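Local structure of cobalt-precorrin-5B C(1)-methyltransferase (Archaeoglobus fulgidus, 1SR8) at residues V68-G73 and T187-P192; Y208-I213 and P246-I251; R217-Y222 and V252-L257; V237-A242 and K259-S264. The protein probably catalyses the S-adenosyl-L-methionine-dependent methylation of cobalt-precorrin-5B at C-1, giving cobalt-precorrin-6A on the anaerobic route to adenosylcobalamin. All coordinates share one frame; numbering follows the deposited sequence.

Contact 1: residues V68-G73 and T187-P192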
loop_
_atom_site.group_PDB
_atom_site.type_symbol
_atom_site.label_atom_id
_atom_site.label_comp_id
_atom_site.label_asym_id
_atom_site.label_seq_id
_atom_site.Cartn_x
_atom_site.Cartn_y
_atom_site.Cartn_z
ATOM N N VAL A 68 -3.458 -13.650 3.710
ATOM C CA VAL A 68 -2.988 -13.435 2.351
ATOM C C VAL A 68 -1.552 -12.927 2.341
ATOM O O VAL A 68 -1.120 -12.221 3.261
ATOM C CB VAL A 68 -3.883 -12.429 1.593
ATOM C CG1 VAL A 68 -5.247 -13.034 1.344
ATOM C CG2 VAL A 68 -4.021 -11.157 2.392
ATOM N N SER A 69 -0.804 -13.314 1.312
ATOM C CA SER A 69 0.570 -12.864 1.185
ATOM C C SER A 69 0.500 -11.472 0.562
ATOM O O SER A 69 -0.507 -11.112 -0.051
ATOM C CB SER A 69 1.366 -13.825 0.297
ATOM O OG SER A 69 0.760 -13.993 -0.975
ATOM N N THR A 70 1.553 -10.679 0.746
ATOM C CA THR A 70 1.605 -9.321 0.206
ATOM C C THR A 70 2.918 -9.155 -0.528
ATOM O O THR A 70 3.854 -9.927 -0.311
ATOM C CB THR A 70 1.564 -8.250 1.318
ATOM O OG1 THR A 70 2.695 -8.421 2.178
ATOM C CG2 THR A 70 0.292 -8.364 2.148
ATOM N N PRO A 71 3.007 -8.146 -1.413
ATOM C CA PRO A 71 4.240 -7.906 -2.166
ATOM C C PRO A 71 5.430 -7.658 -1.230
ATOM O O PRO A 71 6.557 -8.041 -1.540
ATOM C CB PRO A 71 3.891 -6.674 -3.009
ATOM C CG PRO A 71 2.424 -6.833 -3.239
ATOM C CD PRO A 71 1.944 -7.226 -1.864
ATOM N N ALA A 72 5.166 -7.018 -0.088
ATOM C CA ALA A 72 6.199 -6.705 0.900
ATOM C C ALA A 72 6.708 -7.956 1.598
ATOM O O ALA A 72 7.719 -7.912 2.291
ATOM C CB ALA A 72 5.661 -5.715 1.932
ATOM N N GLY A 73 6.007 -9.071 1.414
ATOM C CA GLY A 73 6.432 -10.314 2.029
ATOM C C GLY A 73 5.885 -10.553 3.426
ATOM O O GLY A 73 6.308 -11.485 4.110
ATOM N N THR A 187 3.182 -2.424 -1.887
ATOM C CA THR A 187 3.627 -3.216 -0.738
ATOM C C THR A 187 2.532 -4.132 -0.211
ATOM O O THR A 187 2.813 -5.151 0.402
ATOM C CB THR A 187 4.071 -2.322 0.439
ATOM O OG1 THR A 187 2.953 -1.553 0.901
ATOM C CG2 THR A 187 5.161 -1.381 0.011
ATOM N N GLY A 188 1.284 -3.749 -0.458
ATOM C CA GLY A 188 0.144 -4.509 0.021
ATOM C C GLY A 188 -0.505 -3.759 1.178
ATOM O O GLY A 188 -1.617 -4.073 1.595
ATOM N N PHE A 189 0.187 -2.747 1.688
ATOM C CA PHE A 189 -0.313 -1.970 2.821
ATOM C C PHE A 189 -0.557 -0.520 2.445
ATOM O O PHE A 189 0.038 -0.006 1.491
ATOM C CB PHE A 189 0.699 -2.012 3.974
ATOM C CG PHE A 189 0.950 -3.393 4.518
ATOM C CD1 PHE A 189 0.335 -3.815 5.690
ATOM C CD2 PHE A 189 1.805 -4.269 3.861
ATOM C CE1 PHE A 189 0.570 -5.092 6.203
ATOM C CE2 PHE A 189 2.048 -5.547 4.361
ATOM C CZ PHE A 189 1.430 -5.960 5.535
ATOM N N VAL A 190 -1.441 0.132 3.200
ATOM C CA VAL A 190 -1.756 1.538 2.985
ATOM C C VAL A 190 -1.025 2.346 4.060
ATOM O O VAL A 190 -1.239 2.134 5.250
ATOM C CB VAL A 190 -3.281 1.796 3.088
ATOM C CG1 VAL A 190 -3.566 3.288 3.118
ATOM C CG2 VAL A 190 -3.991 1.176 1.906
ATOM N N GLU A 191 -0.139 3.244 3.638
ATOM C CA GLU A 191 0.608 4.083 4.568
ATOM C C GLU A 191 -0.391 5.102 5.131
ATOM O O GLU A 191 -1.029 5.829 4.364
ATOM C CB GLU A 191 1.746 4.793 3.826
ATOM C CG GLU A 191 2.704 5.559 4.728
ATOM C CD GLU A 191 3.621 4.657 5.554
ATOM O OE1 GLU A 191 3.382 3.433 5.622
ATOM O OE2 GLU A 191 4.588 5.182 6.148
ATOM N N PRO A 192 -0.534 5.173 6.477
ATOM C CA PRO A 192 -1.460 6.088 7.165
ATOM C C PRO A 192 -1.067 7.560 7.180
ATOM O O PRO A 192 -0.794 8.141 8.236
ATOM C CB PRO A 192 -1.540 5.501 8.563
ATOM C CG PRO A 192 -0.139 5.035 8.775
ATOM C CD PRO A 192 0.219 4.369 7.458
#
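The Phe-189 ring meets the 68-73 loop obliquely and through one corner, CE2, which lies 3.7 Å from Thr-70 OG1 and 4.4 Å from Ala-72 CB. Its CG sits beside the backbone N (chi1 -62°), which turns the ring back toward the loop; Val-74, Val-76 and Ile-6 also touch it. Thr-70 crosses the phenylalanine side chain at about a right angle, and its hydroxyl, though near the ring, has its polar partner in the carbonyl of Val-74. The second flat group is the peptide carbonyl of Thr-187, around which the loop gathers. Ala-72 N donates to Thr-187 O over 3.0 Å, tilted from the carbonyl plane, while Pro-71 CD comes within 3.2 Å of that same Thr-187 O. Ala-72 CB reaches Thr-187 CB at 4.0 Å. Gly-188 lets the backbones close in: a CB modelled there would fall 2.7 Å from Thr-70 CB, and the glycine's phi of 107° is itself unfavourable for other residues. Thr-187 OG1 accepts from Phe-189 N at 3.1 Å, fixing the bend that presents the carbonyl. Two small turns thus dock on each other: an ST turn begun by Thr-187, and a type I beta turn, Thr-70 to Gly-73, within the hairpin connection between the antiparallel strands 63-68 and 76-83.

Contact 2: residues Y208-I213 and P246-I251; sequences YHRIAI and PGEKII
Ala-212 and Ile-250 mark the tight end of this strand pair. With CG1 anti to the backbone N (chi1 -159°), Ile-250 CG2 falls between the backbone N and the carbonyl carbon and presses on Ala-212 CA at 3.5 Å, closer than usual for two carbons. The backbone ladder is regular here: Ile-213 N donates to Ile-250 O at 2.7 Å with an N-H...O angle of 164°, Ile-211 N to Glu-248 O at 2.7 Å, and Ile-250 N returns to Ile-211 O at 3.1 Å. On the face bearing Ile-211 and Ile-213, the aliphatic part of Lys-249 runs alongside both, its CG 3.8 Å from Ile-211 CG1, before the chain bends and NZ bonds to His-245 O.

The solvent end is looser in its side chains: the Glu-248 N to His-209 O bond stays short at 2.7 Å but is bent, 138° at the hydrogen. The imidazole of His-209 has Glu-248 N over one face, and Glu-248 CG lies 3.4 Å from its NE2. Arg-210 and Glu-248 lie side by side through their aliphatic carbons, yet Arg-210 NE is 6.0 Å from Glu-248 OE1, too far for a salt bridge. Strands 210-214 and 248-253 are the middle pair of a four-stranded parallel sheet with helices on both faces, a layout consistent with a Rossmann-like alpha/beta domain.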
loop_
_atom_site.group_PDB
_atom_site.type_symbol
_atom_site.label_atom_id
_atom_site.label_comp_id
_atom_site.label_asym_id
_atom_site.label_seq_id
_atom_site.Cartn_x
_atom_site.Cartn_y
_atom_site.Cartn_z
ATOM N N TYR A 208 19.334 8.615 11.805
ATOM C CA TYR A 208 20.281 8.435 10.707
ATOM C C TYR A 208 20.830 9.766 10.252
ATOM O O TYR A 208 20.095 10.748 10.162
ATOM C CB TYR A 208 19.579 7.746 9.530
ATOM C CG TYR A 208 18.972 6.414 9.894
ATOM C CD1 TYR A 208 19.732 5.250 9.842
ATOM C CD2 TYR A 208 17.640 6.318 10.314
ATOM C CE1 TYR A 208 19.191 4.013 10.197
ATOM C CE2 TYR A 208 17.080 5.078 10.677
ATOM C CZ TYR A 208 17.868 3.929 10.612
ATOM O OH TYR A 208 17.354 2.695 10.947
ATOM N N HIS A 209 22.123 9.803 9.956
ATOM C CA HIS A 209 22.732 11.044 9.512
ATOM C C HIS A 209 22.368 11.320 8.056
ATOM O O HIS A 209 21.990 12.438 7.701
ATOM C CB HIS A 209 24.257 10.994 9.670
ATOM C CG HIS A 209 24.939 12.243 9.216
ATOM N ND1 HIS A 209 24.694 13.471 9.790
ATOM C CD2 HIS A 209 25.803 12.468 8.197
ATOM C CE1 HIS A 209 25.374 14.401 9.142
ATOM N NE2 HIS A 209 26.054 13.818 8.170
ATOM N N ARG A 210 22.476 10.292 7.219
ATOM C CA ARG A 210 22.159 10.418 5.803
ATOM C C ARG A 210 20.812 9.764 5.527
ATOM O O ARG A 210 20.569 8.634 5.938
ATOM C CB ARG A 210 23.251 9.749 4.966
ATOM C CG ARG A 210 24.657 10.209 5.333
ATOM C CD ARG A 210 25.726 9.643 4.398
ATOM N NE ARG A 210 27.080 10.001 4.832
ATOM C CZ ARG A 210 27.747 9.385 5.810
ATOM N NH1 ARG A 210 27.193 8.368 6.459
ATOM N NH2 ARG A 210 28.967 9.792 6.152
ATOM N N ILE A 211 19.930 10.481 4.843
ATOM C CA ILE A 211 18.610 9.931 4.535
ATOM C C ILE A 211 18.110 10.284 3.135
ATOM O O ILE A 211 18.308 11.404 2.655
ATOM C CB ILE A 211 17.525 10.411 5.552
ATOM C CG1 ILE A 211 17.380 11.943 5.486
ATOM C CG2 ILE A 211 17.876 9.929 6.950
ATOM C CD1 ILE A 211 16.062 12.494 6.045
ATOM N N ALA A 212 17.460 9.323 2.488
ATOM C CA ALA A 212 16.890 9.563 1.171
ATOM C C ALA A 212 15.391 9.857 1.352
ATOM O O ALA A 212 14.645 9.026 1.873
ATOM C CB ALA A 212 17.090 8.343 0.278
ATOM N N ILE A 213 14.965 11.050 0.952
ATOM C CA ILE A 213 13.558 11.452 1.048
ATOM C C ILE A 213 12.892 11.081 -0.284
ATOM O O ILE A 213 13.096 11.758 -1.296
ATOM C CB ILE A 213 13.431 12.982 1.272
ATOM C CG1 ILE A 213 14.305 13.411 2.455
ATOM C CG2 ILE A 213 11.972 13.356 1.536
ATOM C CD1 ILE A 213 14.467 14.916 2.592
ATOM N N PRO A 246 18.377 17.467 10.172
ATOM C CA PRO A 246 19.664 18.169 10.226
ATOM C C PRO A 246 20.890 17.510 9.577
ATOM O O PRO A 246 21.958 18.118 9.547
ATOM C CB PRO A 246 19.860 18.371 11.717
ATOM C CG PRO A 246 19.336 17.071 12.268
ATOM C CD PRO A 246 18.059 16.856 11.478
ATOM N N GLY A 247 20.751 16.291 9.059
ATOM C CA GLY A 247 21.897 15.620 8.462
ATOM C C GLY A 247 22.006 15.725 6.955
ATOM O O GLY A 247 21.674 16.750 6.369
ATOM N N GLU A 248 22.493 14.657 6.331
ATOM C CA GLU A 248 22.644 14.583 4.874
ATOM C C GLU A 248 21.354 14.068 4.216
ATOM O O GLU A 248 20.928 12.933 4.445
ATOM C CB GLU A 248 23.804 13.648 4.504
ATOM C CG GLU A 248 25.178 14.170 4.862
ATOM C CD GLU A 248 25.513 15.441 4.126
ATOM O OE1 GLU A 248 25.398 15.451 2.881
ATOM O OE2 GLU A 248 25.892 16.429 4.790
ATOM N N LYS A 249 20.755 14.905 3.380
ATOM C CA LYS A 249 19.508 14.561 2.712
ATOM C C LYS A 249 19.594 14.534 1.202
ATOM O O LYS A 249 20.291 15.332 0.583
ATOM C CB LYS A 249 18.427 15.562 3.105
ATOM C CG LYS A 249 18.103 15.557 4.570
ATOM C CD LYS A 249 17.668 16.927 5.018
ATOM C CE LYS A 249 18.843 17.877 5.032
ATOM N NZ LYS A 249 18.522 19.107 5.796
ATOM N N ILE A 250 18.868 13.603 0.611
ATOM C CA ILE A 250 18.817 13.506 -0.831
ATOM C C ILE A 250 17.342 13.272 -1.164
ATOM O O ILE A 250 16.656 12.527 -0.465
ATOM C CB ILE A 250 19.721 12.345 -1.357
ATOM C CG1 ILE A 250 20.054 12.579 -2.830
ATOM C CG2 ILE A 250 19.034 10.990 -1.185
ATOM C CD1 ILE A 250 21.041 11.576 -3.392
ATOM N N ILE A 251 16.843 13.950 -2.193
ATOM C CA ILE A 251 15.450 13.789 -2.601
ATOM C C ILE A 251 15.361 12.939 -3.865
ATOM O O ILE A 251 15.998 13.242 -4.874
ATOM C CB ILE A 251 14.775 15.154 -2.876
ATOM C CG1 ILE A 251 14.782 15.998 -1.598
ATOM C CG2 ILE A 251 13.350 14.939 -3.374
ATOM C CD1 ILE A 251 14.239 17.391 -1.778
#

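Contact 3: residues R217-Y222 and V252-L257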
loop_
_atom_site.group_PDB
_atom_site.type_symbol
_atom_site.label_atom_id
_atom_site.label_comp_id
_atom_site.label_asym_id
_atom_site.label_seq_id
_atom_site.Cartn_x
_atom_site.Cartn_y
_atom_site.Cartn_z
ATOM N N ARG A 217 7.051 4.049 -3.042
ATOM C CA ARG A 217 7.788 2.798 -2.988
ATOM C C ARG A 217 8.786 2.617 -4.132
ATOM O O ARG A 217 9.885 2.129 -3.912
ATOM C CB ARG A 217 6.812 1.617 -2.956
ATOM C CG ARG A 217 7.467 0.236 -2.821
ATOM C CD ARG A 217 8.239 0.094 -1.510
ATOM N NE ARG A 217 8.644 -1.290 -1.290
ATOM C CZ ARG A 217 9.015 -1.781 -0.111
ATOM N NH1 ARG A 217 9.042 -0.993 0.955
ATOM N NH2 ARG A 217 9.318 -3.065 0.010
ATOM N N LYS A 218 8.418 2.994 -5.351
ATOM C CA LYS A 218 9.341 2.826 -6.471
ATOM C C LYS A 218 10.574 3.687 -6.267
ATOM O O LYS A 218 11.692 3.240 -6.525
ATOM C CB LYS A 218 8.660 3.176 -7.799
ATOM C CG LYS A 218 7.386 2.356 -8.038
ATOM C CD LYS A 218 6.779 2.566 -9.432
ATOM C CE LYS A 218 5.250 2.408 -9.404
ATOM N NZ LYS A 218 4.785 1.073 -8.905
ATOM N N ALA A 219 10.359 4.912 -5.788
ATOM C CA ALA A 219 11.442 5.858 -5.514
ATOM C C ALA A 219 12.346 5.302 -4.423
ATOM O O ALA A 219 13.576 5.394 -4.496
ATOM C CB ALA A 219 10.869 7.189 -5.067
ATOM N N TRP A 220 11.712 4.730 -3.409
ATOM C CA TRP A 220 12.393 4.135 -2.268
ATOM C C TRP A 220 13.307 3.012 -2.742
ATOM O O TRP A 220 14.437 2.887 -2.280
ATOM C CB TRP A 220 11.342 3.591 -1.297
ATOM C CG TRP A 220 11.872 3.002 -0.019
ATOM C CD1 TRP A 220 12.133 3.665 1.148
ATOM C CD2 TRP A 220 12.132 1.617 0.239
ATOM N NE1 TRP A 220 12.529 2.777 2.117
ATOM C CE2 TRP A 220 12.540 1.513 1.588
ATOM C CE3 TRP A 220 12.058 0.454 -0.537
ATOM C CZ2 TRP A 220 12.871 0.290 2.180
ATOM C CZ3 TRP A 220 12.385 -0.763 0.050
ATOM C CH2 TRP A 220 12.788 -0.836 1.400
ATOM N N LEU A 221 12.807 2.192 -3.663
ATOM C CA LEU A 221 13.572 1.079 -4.212
ATOM C C LEU A 221 14.745 1.624 -5.002
ATOM O O LEU A 221 15.841 1.067 -4.975
ATOM C CB LEU A 221 12.696 0.219 -5.130
ATOM C CG LEU A 221 11.670 -0.680 -4.431
ATOM C CD1 LEU A 221 10.728 -1.306 -5.447
ATOM C CD2 LEU A 221 12.394 -1.756 -3.655
ATOM N N TYR A 222 14.511 2.723 -5.705
ATOM C CA TYR A 222 15.567 3.333 -6.492
ATOM C C TYR A 222 16.684 3.816 -5.583
ATOM O O TYR A 222 17.850 3.555 -5.839
ATOM C CB TYR A 222 15.027 4.514 -7.282
ATOM C CG TYR A 222 16.025 5.081 -8.257
ATOM C CD1 TYR A 222 16.259 4.460 -9.490
ATOM C CD2 TYR A 222 16.731 6.250 -7.957
ATOM C CE1 TYR A 222 17.168 4.996 -10.403
ATOM C CE2 TYR A 222 17.641 6.793 -8.859
ATOM C CZ TYR A 222 17.854 6.167 -10.080
ATOM O OH TYR A 222 18.730 6.728 -10.987
ATOM N N VAL A 252 14.581 11.867 -3.798
ATOM C CA VAL A 252 14.390 10.976 -4.939
ATOM C C VAL A 252 12.887 10.806 -5.165
ATOM O O VAL A 252 12.151 10.455 -4.241
ATOM C CB VAL A 252 15.021 9.588 -4.683
ATOM C CG1 VAL A 252 14.894 8.718 -5.931
ATOM C CG2 VAL A 252 16.481 9.748 -4.259
ATOM N N GLY A 253 12.426 11.072 -6.382
ATOM C CA GLY A 253 11.012 10.927 -6.656
ATOM C C GLY A 253 10.658 11.057 -8.123
ATOM O O GLY A 253 11.496 11.412 -8.949
ATOM N N PHE A 254 9.406 10.759 -8.445
ATOM C CA PHE A 254 8.933 10.862 -9.814
ATOM C C PHE A 254 8.324 12.243 -10.040
ATOM O O PHE A 254 7.802 12.868 -9.114
ATOM C CB PHE A 254 7.908 9.764 -10.113
ATOM C CG PHE A 254 8.491 8.373 -10.114
ATOM C CD1 PHE A 254 8.783 7.720 -8.923
ATOM C CD2 PHE A 254 8.758 7.719 -11.307
ATOM C CE1 PHE A 254 9.334 6.429 -8.920
ATOM C CE2 PHE A 254 9.310 6.432 -11.315
ATOM C CZ PHE A 254 9.596 5.790 -10.116
ATOM N N PRO A 255 8.390 12.737 -11.282
ATOM C CA PRO A 255 7.876 14.038 -11.712
ATOM C C PRO A 255 6.527 14.439 -11.118
ATOM O O PRO A 255 6.337 15.579 -10.679
ATOM C CB PRO A 255 7.805 13.882 -13.223
ATOM C CG PRO A 255 8.977 13.008 -13.511
ATOM C CD PRO A 255 8.864 11.959 -12.441
ATOM N N GLY A 256 5.597 13.489 -11.108
ATOM C CA GLY A 256 4.261 13.738 -10.598
ATOM C C GLY A 256 4.165 14.331 -9.210
ATOM O O GLY A 256 3.565 15.388 -9.029
ATOM N N LEU A 257 4.751 13.652 -8.229
ATOM C CA LEU A 257 4.703 14.108 -6.846
ATOM C C LEU A 257 5.695 15.219 -6.538
ATOM O O LEU A 257 5.451 16.053 -5.665
ATOM C CB LEU A 257 4.928 12.925 -5.902
ATOM C CG LEU A 257 3.775 11.923 -5.846
ATOM C CD1 LEU A 257 4.219 10.632 -5.207
ATOM C CD2 LEU A 257 2.637 12.537 -5.067
#
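Tyr-222, Ala-219 and Lys-218 of helix 217-226 make the carbon contacts with Val-252 and Gly-253, at the end of strand 248-253, and with Phe-254, the N-cap residue of helix 255-262. Tyr-222 CD2 touches Val-252 CG1 at 3.7 Å, the two side chains crossing at about a right angle; CG of the tyrosine is anti to its backbone N (chi1 -172°), which brings the ring's CD2 corner obliquely against the valine. One helical turn earlier, Ala-219 CB sits over the strand backbone, 4.1 Å from Gly-253 CA. Next to it along the helix, Lys-218 CB is met obliquely by Phe-254 CE1 at 3.5 Å, while the lysine's amino end leads away.

Contacts of carbon with polar backbone atoms make up the second kind. Ala-219 CB lies 3.6 Å from Val-252 O, and Ala-219 N lies in the plane of the Phe-254 ring, at its edge, 3.6 Å from CE1; neither is a hydrogen bond.

Direct hydrogen bonds between the segments are absent. The backbone polar atoms look elsewhere: Val-252 pairs with Ile-213, and Gly-253 with Val-280 and Ile-282. The contact is therefore probably held by close apolar packing, the small Ala-219 letting the helix approach Gly-253, rather than by directional bonds.

Contact 4: residues V237-A242 and K259-S264; sequences VHIDEA and KIWAGS
Helix-to-helix packing on one side of the parallel sheet rests here on Trp-261 of helix 255-262, which lies against Ile-239 and Asp-240 at the start of helix 239-242. The evidence is a CH-pi contact: Ile-239 CB stands 3.6 Å from the centroid of the five-membered ring of Trp-261, almost on its normal. With CG1 anti to the carbonyl carbon (chi1 -70°) and CG2 anti to the backbone N, the isoleucine branches splay over different parts of the same face, CG2 reaching Trp-261 CE2 at 3.7 Å and CD1 reaching Trp-261 CD2 at 3.6 Å. The opposite face carries Ala-262 CB, toward the rim. At the edge, Trp-261 NE1 donates to Asp-240 OD1 over 2.9 Å at 160°. The acceptor lies almost in the indole plane, whereas NE1 stands well out of the Asp-240 carboxylate plane, by about 60°. OD1 also forms a salt bridge with Arg-271, so two partners grip it. Apart from the ring, Val-237 CG1 meets Ile-260 CG2 at 4.2 Å. Replacing Trp-261 by an alanine would probably strip Ile-239 of the surface on which it lies and leave Asp-240 OD1 without its indole donor. Outward, helix 265-273 supplies Arg-271 beside the indole; inward, Ile-239 rests on Ile-213 of strand 210-214 and on Leu-258, so the contact joins two helices on the Ile-213 and Ile-251 face of the sheet.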
loop_
_atom_site.group_PDB
_atom_site.type_symbol
_atom_site.label_atom_id
_atom_site.label_comp_id
_atom_site.label_asym_id
_atom_site.label_seq_id
_atom_site.Cartn_x
_atom_site.Cartn_y
_atom_site.Cartn_z
ATOM N N VAL A 237 4.502 13.606 -0.548
ATOM C CA VAL A 237 4.614 15.002 -0.930
ATOM C C VAL A 237 5.019 15.870 0.254
ATOM O O VAL A 237 5.193 17.082 0.113
ATOM C CB VAL A 237 3.283 15.525 -1.506
ATOM C CG1 VAL A 237 2.856 14.650 -2.692
ATOM C CG2 VAL A 237 2.216 15.540 -0.417
ATOM N N HIS A 238 5.190 15.233 1.410
ATOM C CA HIS A 238 5.564 15.927 2.644
ATOM C C HIS A 238 7.082 16.053 2.760
ATOM O O HIS A 238 7.666 15.718 3.791
ATOM C CB HIS A 238 5.013 15.150 3.841
ATOM C CG HIS A 238 3.587 14.722 3.671
ATOM N ND1 HIS A 238 2.529 15.601 3.759
ATOM C CD2 HIS A 238 3.048 13.515 3.373
ATOM C CE1 HIS A 238 1.402 14.955 3.522
ATOM N NE2 HIS A 238 1.689 13.689 3.284
ATOM N N ILE A 239 7.702 16.542 1.688
ATOM C CA ILE A 239 9.151 16.719 1.603
ATOM C C ILE A 239 9.678 17.848 2.478
ATOM O O ILE A 239 10.744 17.719 3.085
ATOM C CB ILE A 239 9.582 16.988 0.141
ATOM C CG1 ILE A 239 9.405 15.713 -0.688
ATOM C CG2 ILE A 239 11.028 17.455 0.089
ATOM C CD1 ILE A 239 9.712 15.878 -2.167
ATOM N N ASP A 240 8.934 18.950 2.535
ATOM C CA ASP A 240 9.328 20.108 3.333
ATOM C C ASP A 240 9.593 19.694 4.773
ATOM O O ASP A 240 10.570 20.125 5.392
ATOM C CB ASP A 240 8.239 21.188 3.300
ATOM C CG ASP A 240 8.033 21.773 1.910
ATOM O OD1 ASP A 240 9.033 22.182 1.273
ATOM O OD2 ASP A 240 6.866 21.833 1.459
ATOM N N GLU A 241 8.715 18.854 5.306
ATOM C CA GLU A 241 8.877 18.378 6.664
ATOM C C GLU A 241 10.153 17.554 6.812
ATOM O O GLU A 241 10.920 17.733 7.760
ATOM C CB GLU A 241 7.662 17.547 7.071
ATOM C CG GLU A 241 6.490 18.407 7.442
ATOM C CD GLU A 241 6.886 19.444 8.477
ATOM O OE1 GLU A 241 7.309 19.038 9.588
ATOM O OE2 GLU A 241 6.789 20.658 8.173
ATOM N N ALA A 242 10.372 16.646 5.873
ATOM C CA ALA A 242 11.548 15.806 5.904
ATOM C C ALA A 242 12.806 16.667 5.844
ATOM O O ALA A 242 13.833 16.323 6.434
ATOM C CB ALA A 242 11.514 14.833 4.734
ATOM N N LYS A 259 6.551 17.751 -8.512
ATOM C CA LYS A 259 6.024 19.048 -8.922
ATOM C C LYS A 259 4.888 19.462 -7.987
ATOM O O LYS A 259 4.622 20.651 -7.813
ATOM C CB LYS A 259 5.543 19.015 -10.378
ATOM C CG LYS A 259 4.481 17.984 -10.660
ATOM C CD LYS A 259 3.939 18.124 -12.074
ATOM C CE LYS A 259 2.848 17.094 -12.332
ATOM N NZ LYS A 259 1.808 17.123 -11.257
ATOM N N ILE A 260 4.226 18.481 -7.379
ATOM C CA ILE A 260 3.149 18.777 -6.439
ATOM C C ILE A 260 3.767 19.415 -5.196
ATOM O O ILE A 260 3.226 20.364 -4.638
ATOM C CB ILE A 260 2.383 17.498 -6.022
ATOM C CG1 ILE A 260 1.671 16.897 -7.234
ATOM C CG2 ILE A 260 1.378 17.823 -4.933
ATOM C CD1 ILE A 260 0.901 15.629 -6.933
ATOM N N TRP A 261 4.905 18.889 -4.758
ATOM C CA TRP A 261 5.581 19.442 -3.594
ATOM C C TRP A 261 6.229 20.780 -3.953
ATOM O O TRP A 261 6.068 21.777 -3.246
ATOM C CB TRP A 261 6.654 18.473 -3.094
ATOM C CG TRP A 261 7.801 19.183 -2.456
ATOM C CD1 TRP A 261 7.785 19.871 -1.283
ATOM C CD2 TRP A 261 9.111 19.358 -3.010
ATOM N NE1 TRP A 261 9.001 20.473 -1.071
ATOM C CE2 TRP A 261 9.834 20.173 -2.116
ATOM C CE3 TRP A 261 9.743 18.907 -4.180
ATOM C CZ2 TRP A 261 11.162 20.550 -2.352
ATOM C CZ3 TRP A 261 11.064 19.283 -4.416
ATOM C CH2 TRP A 261 11.757 20.096 -3.504
ATOM N N ALA A 262 6.974 20.784 -5.054
ATOM C CA ALA A 262 7.666 21.979 -5.523
ATOM C C ALA A 262 6.664 23.067 -5.885
ATOM O O ALA A 262 6.601 24.115 -5.235
ATOM C CB ALA A 262 8.537 21.636 -6.745
ATOM N N GLY A 263 5.884 22.795 -6.927
ATOM C CA GLY A 263 4.885 23.734 -7.402
ATOM C C GLY A 263 4.831 23.697 -8.919
ATOM O O GLY A 263 3.879 24.179 -9.530
ATOM N N SER A 264 5.858 23.105 -9.523
ATOM C CA SER A 264 5.964 22.994 -10.973
ATOM C C SER A 264 7.233 22.236 -11.349
ATOM O O SER A 264 8.193 22.213 -10.588
ATOM C CB SER A 264 5.983 24.390 -11.590
ATOM O OG SER A 264 6.621 25.315 -10.723
#

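In the fold
From the N terminus, contact 1 closes first: it spans the 113 residues between 73 and 187, linking the hairpin turn after strand 63-68 to the chain near strand 189-190. It finishes before the others open, so it stands in series with them, touching contact 3 through Thr-187 and Arg-217. Contacts 2, 3 and 4 then open in that order and close in that order, bridging 32, 29 and 16 residues; each crosses the other two and none nests. Contact 2 pairs the central strands, contact 3 packs helix 217-226 on one face, and contact 4 gathers helices on the other. Packing between Leu-257 and Val-237 joins contacts 3 and 4.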